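Local coordinates for hypothetical protein TM1553 (Thermotoga maritima, PDB 1VRM), which probably acts as a flavin transferase of the ApbE family, moving FMN from FAD onto target proteins, at residues I267-E270 with T274-A277; D276-A281 with M300-L305; D296-G301 with S316-L321; L305-L308 with A312-R315. All coordinates share one frame; numbering follows the deposited sequence.

Interaction 1 (I267-E270 with T274-A277); sequences IIAE and TADA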
loop_
_atom_site.group_PDB
_atom_site.type_symbol
_atom_site.label_atom_id
_atom_site.label_comp_id
_atom_site.label_asym_id
_atom_site.label_seq_id
_atom_site.Cartn_x
_atom_site.Cartn_y
_atom_site.Cartn_z
ATOM N N ILE A 267 -7.579 -6.506 -3.540
ATOM C CA ILE A 267 -7.204 -7.715 -2.828
ATOM C C ILE A 267 -7.860 -7.739 -1.467
ATOM O O ILE A 267 -7.760 -6.789 -0.713
ATOM C CB ILE A 267 -5.694 -7.718 -2.548
ATOM C CG1 ILE A 267 -4.890 -7.621 -3.841
ATOM C CG2 ILE A 267 -5.232 -8.861 -1.716
ATOM C CD1 ILE A 267 -5.037 -8.710 -4.708
ATOM N N ILE A 268 -8.520 -8.858 -1.196
ATOM C CA ILE A 268 -8.985 -9.196 0.148
ATOM C C ILE A 268 -7.968 -10.133 0.779
ATOM O O ILE A 268 -7.569 -11.136 0.184
ATOM C CB ILE A 268 -10.341 -9.901 0.099
ATOM C CG1 ILE A 268 -11.399 -9.008 -0.555
ATOM C CG2 ILE A 268 -10.699 -10.395 1.510
ATOM C CD1 ILE A 268 -12.678 -9.753 -0.913
ATOM N N ALA A 269 -7.532 -9.797 1.991
ATOM C CA ALA A 269 -6.542 -10.594 2.700
ATOM C C ALA A 269 -6.773 -10.545 4.220
ATOM O O ALA A 269 -7.627 -9.796 4.709
ATOM C CB ALA A 269 -5.123 -10.186 2.379
ATOM N N GLU A 270 -6.016 -11.374 4.922
ATOM C CA GLU A 270 -6.096 -11.426 6.353
ATOM C C GLU A 270 -5.688 -10.157 7.048
ATOM O O GLU A 270 -6.195 -9.867 8.162
ATOM C CB GLU A 270 -5.309 -12.611 6.929
ATOM C CG GLU A 270 -5.662 -12.900 8.361
ATOM N N THR A 274 -0.477 -7.197 3.936
ATOM C CA THR A 274 -0.489 -8.160 2.837
ATOM C C THR A 274 -1.340 -7.637 1.654
ATOM O O THR A 274 -0.908 -7.690 0.496
ATOM C CB THR A 274 -1.043 -9.491 3.320
ATOM O OG1 THR A 274 -0.173 -9.975 4.336
ATOM C CG2 THR A 274 -1.161 -10.530 2.184
ATOM N N ALA A 275 -2.537 -7.135 1.940
ATOM C CA ALA A 275 -3.430 -6.700 0.897
ATOM C C ALA A 275 -2.801 -5.535 0.140
ATOM O O ALA A 275 -2.906 -5.456 -1.082
ATOM C CB ALA A 275 -4.794 -6.286 1.479
ATOM N N ASP A 276 -2.157 -4.608 0.867
ATOM C CA ASP A 276 -1.540 -3.419 0.253
ATOM C C ASP A 276 -0.347 -3.837 -0.642
ATOM O O ASP A 276 -0.296 -3.470 -1.812
ATOM C CB ASP A 276 -1.099 -2.440 1.367
ATOM C CG ASP A 276 -0.784 -1.061 0.878
ATOM O OD1 ASP A 276 -1.107 -0.745 -0.267
ATOM O OD2 ASP A 276 -0.198 -0.287 1.712
ATOM N N ALA A 277 0.609 -4.624 -0.098
ATOM C CA ALA A 277 1.788 -5.022 -0.878
ATOM C C ALA A 277 1.387 -5.832 -2.108
ATOM O O ALA A 277 1.914 -5.647 -3.201
ATOM C CB ALA A 277 2.778 -5.805 -0.079
#
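I267 sets CG1 beside its backbone N and CG2 anti to it (chi1 -58°), a turn that lays the short CG2 branch against A275 while the longer branch leads away from A275, toward S279 of the same helix and L304. T274 is turned in the same sense (chi1 -62°), and its CG2 faces A269 rather than its hydroxyl. The nearest approach of I267 CG2 is to the backbone of the helix, 3.8 Å from A275 CA, with the methyl of A275 scarcely farther away. That methyl lies against the strand. A275 CB rests 3.7 Å from I267 O and 4.0 Å from A269 CB, and it therefore bridges two residues of the strand that face the same way. A269 CB in turn has T274 CG2 at 4.0 Å. With alanines at both positions, strand and helix come close, A269 CA and A275 CA being 5.3 Å apart. This is a tight beta-alpha connection: strand 262-269 of the antiparallel sheet ends, and helix 272-296 begins almost at once and folds back over it. No hydrogen bond spans the two segments. The hydroxyl of T274 is instead bound to OD1 of D271, just before the helix. D276 points away from the strand at its CB; its OD2 receives the backbone N of G168, and OD1 is bonded to an unidentified ligand.

Interaction 2 (D276-A281 with M300-L305); sequences DALSTA and MGAHLL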
loop_
_atom_site.group_PDB
_atom_site.type_symbol
_atom_site.label_atom_id
_atom_site.label_comp_id
_atom_site.label_asym_id
_atom_site.label_seq_id
_atom_site.Cartn_x
_atom_site.Cartn_y
_atom_site.Cartn_z
ATOM N N ASP A 276 -2.157 -4.608 0.867
ATOM C CA ASP A 276 -1.540 -3.419 0.253
ATOM C C ASP A 276 -0.347 -3.837 -0.642
ATOM O O ASP A 276 -0.296 -3.470 -1.812
ATOM C CB ASP A 276 -1.099 -2.440 1.367
ATOM C CG ASP A 276 -0.784 -1.061 0.878
ATOM O OD1 ASP A 276 -1.107 -0.745 -0.267
ATOM O OD2 ASP A 276 -0.198 -0.287 1.712
ATOM N N ALA A 277 0.609 -4.624 -0.098
ATOM C CA ALA A 277 1.788 -5.022 -0.878
ATOM C C ALA A 277 1.387 -5.832 -2.108
ATOM O O ALA A 277 1.914 -5.647 -3.201
ATOM C CB ALA A 277 2.778 -5.805 -0.079
ATOM N N LEU A 278 0.460 -6.777 -1.917
ATOM C CA LEU A 278 0.091 -7.647 -3.003
ATOM C C LEU A 278 -0.828 -6.980 -4.018
ATOM O O LEU A 278 -0.819 -7.353 -5.183
ATOM C CB LEU A 278 -0.470 -8.966 -2.489
ATOM C CG LEU A 278 0.527 -9.815 -1.703
ATOM C CD1 LEU A 278 -0.082 -11.160 -1.334
ATOM C CD2 LEU A 278 1.815 -10.049 -2.445
ATOM N N SER A 279 -1.504 -5.907 -3.643
ATOM C CA SER A 279 -2.339 -5.218 -4.635
ATOM C C SER A 279 -1.390 -4.500 -5.622
ATOM O O SER A 279 -1.653 -4.473 -6.802
ATOM C CB SER A 279 -3.348 -4.269 -4.020
ATOM O OG SER A 279 -2.719 -3.161 -3.410
ATOM N N THR A 280 -0.272 -3.962 -5.103
ATOM C CA THR A 280 0.731 -3.342 -5.948
ATOM C C THR A 280 1.347 -4.386 -6.869
ATOM O O THR A 280 1.451 -4.198 -8.067
ATOM C CB THR A 280 1.804 -2.667 -5.045
ATOM O OG1 THR A 280 1.162 -1.636 -4.254
ATOM C CG2 THR A 280 2.934 -2.072 -5.860
ATOM N N ALA A 281 1.789 -5.502 -6.292
ATOM C CA ALA A 281 2.407 -6.548 -7.102
ATOM C C ALA A 281 1.444 -7.077 -8.176
ATOM O O ALA A 281 1.814 -7.298 -9.318
ATOM C CB ALA A 281 2.833 -7.720 -6.238
HETATM N N MSE A 300 -1.415 -17.206 -2.211
HETATM C CA MSE A 300 -0.597 -16.368 -1.343
HETATM C C MSE A 300 -1.452 -15.634 -0.307
HETATM O O MSE A 300 -0.942 -14.815 0.456
HETATM C CB MSE A 300 0.122 -15.320 -2.151
HETATM C CG MSE A 300 1.262 -15.865 -2.917
HETATM SE SE MSE A 300 2.221 -14.312 -3.776
HETATM C CE MSE A 300 0.950 -13.859 -5.026
ATOM N N GLY A 301 -2.742 -15.954 -0.287
ATOM C CA GLY A 301 -3.703 -15.330 0.591
ATOM C C GLY A 301 -4.251 -14.000 0.069
ATOM O O GLY A 301 -4.765 -13.188 0.841
ATOM N N ALA A 302 -4.163 -13.779 -1.234
ATOM C CA ALA A 302 -4.626 -12.530 -1.845
ATOM C C ALA A 302 -5.826 -12.855 -2.801
ATOM O O ALA A 302 -5.614 -13.272 -3.931
ATOM C CB ALA A 302 -3.453 -11.900 -2.622
ATOM N N HIS A 303 -7.051 -12.695 -2.310
ATOM C CA HIS A 303 -8.246 -13.004 -3.017
ATOM C C HIS A 303 -8.632 -11.794 -3.794
ATOM O O HIS A 303 -8.879 -10.733 -3.194
ATOM C CB HIS A 303 -9.291 -13.451 -2.005
ATOM C CG HIS A 303 -8.746 -14.559 -1.162
ATOM N ND1 HIS A 303 -8.461 -15.809 -1.684
ATOM C CD2 HIS A 303 -8.210 -14.538 0.084
ATOM C CE1 HIS A 303 -7.823 -16.527 -0.768
ATOM N NE2 HIS A 303 -7.665 -15.785 0.313
ATOM N N LEU A 304 -8.725 -11.912 -5.121
ATOM C CA LEU A 304 -8.657 -10.698 -5.920
ATOM C C LEU A 304 -9.660 -10.488 -7.018
ATOM O O LEU A 304 -10.263 -11.427 -7.555
ATOM C CB LEU A 304 -7.299 -10.537 -6.503
ATOM C CG LEU A 304 -6.900 -11.368 -7.688
ATOM C CD1 LEU A 304 -5.536 -10.910 -8.183
ATOM C CD2 LEU A 304 -6.892 -12.858 -7.343
ATOM N N LEU A 305 -9.800 -9.216 -7.359
ATOM C CA LEU A 305 -10.597 -8.768 -8.487
ATOM C C LEU A 305 -9.733 -7.794 -9.273
ATOM O O LEU A 305 -9.211 -6.831 -8.689
ATOM C CB LEU A 305 -11.841 -8.038 -8.005
ATOM C CG LEU A 305 -12.790 -7.457 -9.063
ATOM C CD1 LEU A 305 -14.153 -7.269 -8.518
ATOM C CD2 LEU A 305 -12.296 -6.104 -9.546
#
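L278 reaches from the helix toward A302 and M300 with a single branch, CD1, which ends 3.7 Å from A302 CB. Its CG lies beside the backbone N (chi1 -64°) and the chain then runs extended to CD1 (chi2 -175°), which brings this methyl against A302. L278 CB follows behind it, 4.2 Å from A302 CB, and the alanine methyl is thus met by both the root and the end of the leucine. M300, a selenomethionine, meets L278 CD1 from another side, with M300 CB at 4.2 Å from it. No hydrogen bond crosses; the side chains meet through carbon atoms.

Next to L278 the helix is polar. S279 OG donates to D276 O at 2.9 Å, tilted 29° from the carbonyl plane, and the same hydroxyl is also bonded to S233 and to an unidentified ligand.

L278 is further packed by F95 of helix 83-98 and by T99, while M300 touches L98 and A302 lies on I267 of strand 262-269. The contact therefore fills the space where helix 272-296, helix 83-98 and the sheet come together, just as the chain returns from the helix to enter strand 303-308.

Interaction 3 (D296-G301 with S316-L321); sequences DFPNMG and SETFKL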
loop_
_atom_site.group_PDB
_atom_site.type_symbol
_atom_site.label_atom_id
_atom_site.label_comp_id
_atom_site.label_asym_id
_atom_site.label_seq_id
_atom_site.Cartn_x
_atom_site.Cartn_y
_atom_site.Cartn_z
ATOM N N ASP A 296 -2.810 -17.665 -9.189
ATOM C CA ASP A 296 -1.743 -17.814 -8.201
ATOM C C ASP A 296 -1.933 -16.951 -6.950
ATOM O O ASP A 296 -1.542 -17.387 -5.845
ATOM C CB ASP A 296 -0.421 -17.452 -8.828
ATOM C CG ASP A 296 0.057 -18.470 -9.841
ATOM O OD1 ASP A 296 -0.528 -19.590 -9.902
ATOM O OD2 ASP A 296 1.064 -18.173 -10.537
ATOM N N PHE A 297 -2.519 -15.750 -7.093
ATOM C CA PHE A 297 -2.603 -14.837 -5.953
ATOM C C PHE A 297 -3.365 -15.362 -4.760
ATOM O O PHE A 297 -2.920 -15.157 -3.627
ATOM C CB PHE A 297 -3.051 -13.427 -6.366
ATOM C CG PHE A 297 -1.900 -12.544 -6.737
ATOM C CD1 PHE A 297 -0.934 -12.966 -7.617
ATOM C CD2 PHE A 297 -1.731 -11.310 -6.130
ATOM C CE1 PHE A 297 0.153 -12.148 -7.950
ATOM C CE2 PHE A 297 -0.687 -10.492 -6.474
ATOM C CZ PHE A 297 0.262 -10.911 -7.361
ATOM N N PRO A 298 -4.500 -16.037 -4.972
ATOM C CA PRO A 298 -5.255 -16.588 -3.839
ATOM C C PRO A 298 -4.444 -17.564 -3.045
ATOM O O PRO A 298 -4.633 -17.651 -1.826
ATOM C CB PRO A 298 -6.447 -17.256 -4.490
ATOM C CG PRO A 298 -6.636 -16.462 -5.799
ATOM C CD PRO A 298 -5.252 -16.140 -6.242
ATOM N N ASN A 299 -3.502 -18.235 -3.684
ATOM C CA ASN A 299 -2.647 -19.167 -2.933
ATOM C C ASN A 299 -1.556 -18.521 -2.082
ATOM O O ASN A 299 -0.829 -19.210 -1.361
ATOM C CB ASN A 299 -2.082 -20.202 -3.871
ATOM C CG ASN A 299 -3.156 -20.992 -4.549
ATOM O OD1 ASN A 299 -4.180 -21.297 -3.956
ATOM N ND2 ASN A 299 -2.962 -21.319 -5.840
HETATM N N MSE A 300 -1.415 -17.206 -2.211
HETATM C CA MSE A 300 -0.597 -16.368 -1.343
HETATM C C MSE A 300 -1.452 -15.634 -0.307
HETATM O O MSE A 300 -0.942 -14.815 0.456
HETATM C CB MSE A 300 0.122 -15.320 -2.151
HETATM C CG MSE A 300 1.262 -15.865 -2.917
HETATM SE SE MSE A 300 2.221 -14.312 -3.776
HETATM C CE MSE A 300 0.950 -13.859 -5.026
ATOM N N GLY A 301 -2.742 -15.954 -0.287
ATOM C CA GLY A 301 -3.703 -15.330 0.591
ATOM C C GLY A 301 -4.251 -14.000 0.069
ATOM O O GLY A 301 -4.765 -13.188 0.841
ATOM N N SER A 316 -11.018 -13.988 -8.819
ATOM C CA SER A 316 -10.875 -15.365 -8.364
ATOM C C SER A 316 -12.153 -15.904 -7.804
ATOM O O SER A 316 -12.985 -15.190 -7.341
ATOM C CB SER A 316 -9.764 -15.525 -7.354
ATOM O OG SER A 316 -10.036 -14.781 -6.175
ATOM N N GLU A 317 -12.301 -17.235 -7.838
ATOM C CA GLU A 317 -13.462 -17.838 -7.212
ATOM C C GLU A 317 -13.511 -17.518 -5.703
ATOM O O GLU A 317 -14.573 -17.379 -5.108
ATOM C CB GLU A 317 -13.443 -19.351 -7.447
ATOM C CG GLU A 317 -13.636 -19.729 -8.889
ATOM C CD GLU A 317 -14.977 -19.275 -9.454
ATOM O OE1 GLU A 317 -16.006 -19.317 -8.726
ATOM O OE2 GLU A 317 -14.983 -18.855 -10.627
ATOM N N THR A 318 -12.349 -17.400 -5.081
ATOM C CA THR A 318 -12.286 -17.060 -3.662
ATOM C C THR A 318 -12.866 -15.648 -3.426
ATOM O O THR A 318 -13.508 -15.398 -2.426
ATOM C CB THR A 318 -10.839 -17.170 -3.074
ATOM O OG1 THR A 318 -9.869 -16.467 -3.868
ATOM C CG2 THR A 318 -10.465 -18.650 -2.929
ATOM N N PHE A 319 -12.592 -14.704 -4.328
ATOM C CA PHE A 319 -13.122 -13.356 -4.200
ATOM C C PHE A 319 -14.661 -13.397 -4.163
ATOM O O PHE A 319 -15.287 -12.712 -3.340
ATOM C CB PHE A 319 -12.610 -12.451 -5.370
ATOM C CG PHE A 319 -12.909 -10.999 -5.167
ATOM C CD1 PHE A 319 -14.115 -10.455 -5.545
ATOM C CD2 PHE A 319 -11.981 -10.168 -4.512
ATOM C CE1 PHE A 319 -14.378 -9.075 -5.297
ATOM C CE2 PHE A 319 -12.275 -8.810 -4.308
ATOM C CZ PHE A 319 -13.454 -8.293 -4.708
ATOM N N LYS A 320 -15.247 -14.234 -5.027
ATOM C CA LYS A 320 -16.693 -14.356 -5.156
ATOM C C LYS A 320 -17.327 -14.761 -3.844
ATOM O O LYS A 320 -18.470 -14.406 -3.569
ATOM C CB LYS A 320 -17.066 -15.350 -6.278
ATOM C CG LYS A 320 -16.426 -14.975 -7.645
ATOM C CD LYS A 320 -16.941 -15.841 -8.805
ATOM C CE LYS A 320 -16.215 -15.577 -10.094
ATOM N NZ LYS A 320 -16.612 -16.618 -11.122
ATOM N N LEU A 321 -16.590 -15.481 -2.989
ATOM C CA LEU A 321 -17.133 -15.880 -1.704
ATOM C C LEU A 321 -17.550 -14.689 -0.829
ATOM O O LEU A 321 -18.364 -14.833 0.065
ATOM C CB LEU A 321 -16.140 -16.743 -0.926
ATOM C CG LEU A 321 -15.763 -18.067 -1.574
ATOM C CD1 LEU A 321 -14.650 -18.814 -0.785
ATOM C CD2 LEU A 321 -17.009 -18.931 -1.761
#
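P298 meets S316 and T318 through the outer atoms of its ring, and these van der Waals contacts are all that crosses between the two segments. P298 CG lies 3.6 Å from S316 CB, and P298 CB is at the same distance from T318 OG1. The ring and the threonine side chain cross obliquely, and CB and CG, neighbouring atoms of the ring, meet the threonine hydroxyl and the serine methylene.

The hydrogen bonds lie within each segment. S316 OG and T318 OG1 are 2.9 Å apart and joined by a bond in which either could be the donor. Both oxygens sit between their own backbone N and carbonyl carbon (chi1 63° and 51°), which turns them toward each other beside the outer edge of the proline. T318 OG1 is also bonded to ND1 of H303, and S316 OG takes a weak bond from the backbone N of L304. On the proline side, M300 N donates to F297 O at 2.9 Å and G301 N to P298 O, closing the short 3-10 turn that follows helix 272-296. G301 completes this turn with a positive phi.

A salt bridge joins K320 NZ to E317 OE2 at 2.8 Å, on the syn side of the carboxylate and 34° out of its plane.

Because the two hydroxyls are bonded to each other and to strand 303-308, the proline need offer them no polar partner. Its CB-CG edge can rest against them, joining the turn after the helix to the short helical segment 317-320 without a hydrogen bond between the two.

Interaction 4 (L305-L308 with A312-R315); sequences LIVL and AIER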
loop_
_atom_site.group_PDB
_atom_site.type_symbol
_atom_site.label_atom_id
_atom_site.label_comp_id
_atom_site.label_asym_id
_atom_site.label_seq_id
_atom_site.Cartn_x
_atom_site.Cartn_y
_atom_site.Cartn_z
ATOM N N LEU A 305 -9.800 -9.216 -7.359
ATOM C CA LEU A 305 -10.597 -8.768 -8.487
ATOM C C LEU A 305 -9.733 -7.794 -9.273
ATOM O O LEU A 305 -9.211 -6.831 -8.689
ATOM C CB LEU A 305 -11.841 -8.038 -8.005
ATOM C CG LEU A 305 -12.790 -7.457 -9.063
ATOM C CD1 LEU A 305 -14.153 -7.269 -8.518
ATOM C CD2 LEU A 305 -12.296 -6.104 -9.546
ATOM N N ILE A 306 -9.594 -8.020 -10.576
ATOM C CA ILE A 306 -8.812 -7.165 -11.458
ATOM C C ILE A 306 -9.754 -6.492 -12.456
ATOM O O ILE A 306 -10.597 -7.139 -13.044
ATOM C CB ILE A 306 -7.790 -7.991 -12.277
ATOM C CG1 ILE A 306 -6.864 -8.783 -11.368
ATOM C CG2 ILE A 306 -7.021 -7.092 -13.224
ATOM C CD1 ILE A 306 -6.062 -9.791 -12.057
ATOM N N VAL A 307 -9.593 -5.179 -12.652
ATOM C CA VAL A 307 -10.260 -4.494 -13.740
ATOM C C VAL A 307 -9.178 -4.220 -14.774
ATOM O O VAL A 307 -8.255 -3.433 -14.526
ATOM C CB VAL A 307 -10.874 -3.165 -13.308
ATOM C CG1 VAL A 307 -11.578 -2.511 -14.543
ATOM C CG2 VAL A 307 -11.831 -3.355 -12.137
ATOM N N LEU A 308 -9.264 -4.911 -15.891
ATOM C CA LEU A 308 -8.286 -4.769 -16.943
ATOM C C LEU A 308 -8.533 -3.458 -17.709
ATOM O O LEU A 308 -9.617 -2.894 -17.632
ATOM C CB LEU A 308 -8.387 -5.944 -17.885
ATOM C CG LEU A 308 -8.074 -7.286 -17.263
ATOM C CD1 LEU A 308 -8.546 -8.371 -18.227
ATOM C CD2 LEU A 308 -6.589 -7.358 -16.920
ATOM N N ALA A 312 -12.866 -4.827 -18.466
ATOM C CA ALA A 312 -13.236 -6.203 -18.154
ATOM C C ALA A 312 -12.840 -6.542 -16.724
ATOM O O ALA A 312 -11.755 -6.200 -16.298
ATOM C CB ALA A 312 -12.533 -7.163 -19.076
ATOM N N ILE A 313 -13.732 -7.214 -16.008
ATOM C CA ILE A 313 -13.503 -7.589 -14.616
ATOM C C ILE A 313 -13.215 -9.087 -14.534
ATOM O O ILE A 313 -14.005 -9.904 -15.025
ATOM C CB ILE A 313 -14.739 -7.269 -13.754
ATOM C CG1 ILE A 313 -14.961 -5.764 -13.744
ATOM C CG2 ILE A 313 -14.600 -7.801 -12.331
ATOM C CD1 ILE A 313 -16.303 -5.342 -13.251
ATOM N N GLU A 314 -12.097 -9.443 -13.926
ATOM C CA GLU A 314 -11.727 -10.824 -13.693
ATOM C C GLU A 314 -11.511 -11.013 -12.200
ATOM O O GLU A 314 -10.805 -10.250 -11.580
ATOM C CB GLU A 314 -10.477 -11.153 -14.434
ATOM C CG GLU A 314 -10.604 -10.939 -15.930
ATOM C CD GLU A 314 -11.623 -11.841 -16.611
ATOM O OE1 GLU A 314 -12.099 -12.834 -16.006
ATOM O OE2 GLU A 314 -11.893 -11.557 -17.791
ATOM N N ARG A 315 -12.107 -12.039 -11.634
ATOM C CA ARG A 315 -11.853 -12.261 -10.233
ATOM C C ARG A 315 -11.714 -13.722 -9.906
ATOM O O ARG A 315 -12.154 -14.602 -10.653
ATOM C CB ARG A 315 -12.892 -11.590 -9.408
ATOM C CG ARG A 315 -14.198 -12.182 -9.531
ATOM C CD ARG A 315 -15.242 -11.067 -9.790
ATOM N NE ARG A 315 -16.563 -11.474 -9.360
ATOM C CZ ARG A 315 -17.501 -12.053 -10.124
ATOM N NH1 ARG A 315 -18.674 -12.371 -9.582
ATOM N NH2 ARG A 315 -17.291 -12.371 -11.387
#
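E314 O receives the backbone N of I306 at 2.7 Å, in a bond that is almost straight (177° at the hydrogen), and L305 CA adds a weaker C-H contact to the same oxygen. This is the middle of a beta hairpin, in which strand 303-308 turns back as strand 313-315 at the edge of the antiparallel sheet. I306 and E314 form the hydrogen-bonded pair, with E314 N returning the bond to I306 O at 2.9 Å. L308 N donates to A312 O at 2.8 Å, the last of the three bonds, toward the turn.

L305 and V307 point to one face together with I313 and R315. On that face L305 CG lies 3.8 Å from I313 CG2, and the two side chains cross at a slant. L305 places CG anti to its backbone N (chi1 178°), which carries its branches over I313 CG2 while its CB stays 4.0 Å from R315 CB. Cut back to alanine, this position would keep the CB contact but is likely to leave I313 CG2 and the aliphatic part of R315 without the leucine branches they lie against, opening a gap beside F319. R315 bends away at its far end, where NE forms a salt bridge with E323.

The other face carries I306 and E314, covered by helix 272-296: I306 touches A286 and V294, and W290 lies against both L308 and E314. Beside that tryptophan, L308 CD1 rests 4.0 Å from E314 CG, the aliphatic stem of the glutamate.

Interactions 1 to 3 begin in turn along the chain, and interaction 4 lies between the two segments of interaction 3. Interactions 1 and 2 share D276 and A277 on helix 272-296, and their centres are about 5 Å apart; I268 N and H303 O, 2.8 Å apart, join their strands in the sheet. Interaction 3 lies about 9 Å from interaction 2, between centres, and shares M300 and G301 with it. Interaction 4 shares L305 with interaction 2. Interactions 1 and 2 set helix 272-296 against strand 262-269 and the start of strand 303-308, interaction 3 joins the turn after the helix to segment 317-320, and interaction 4 adds the edge strand 313-315 to the antiparallel sheet.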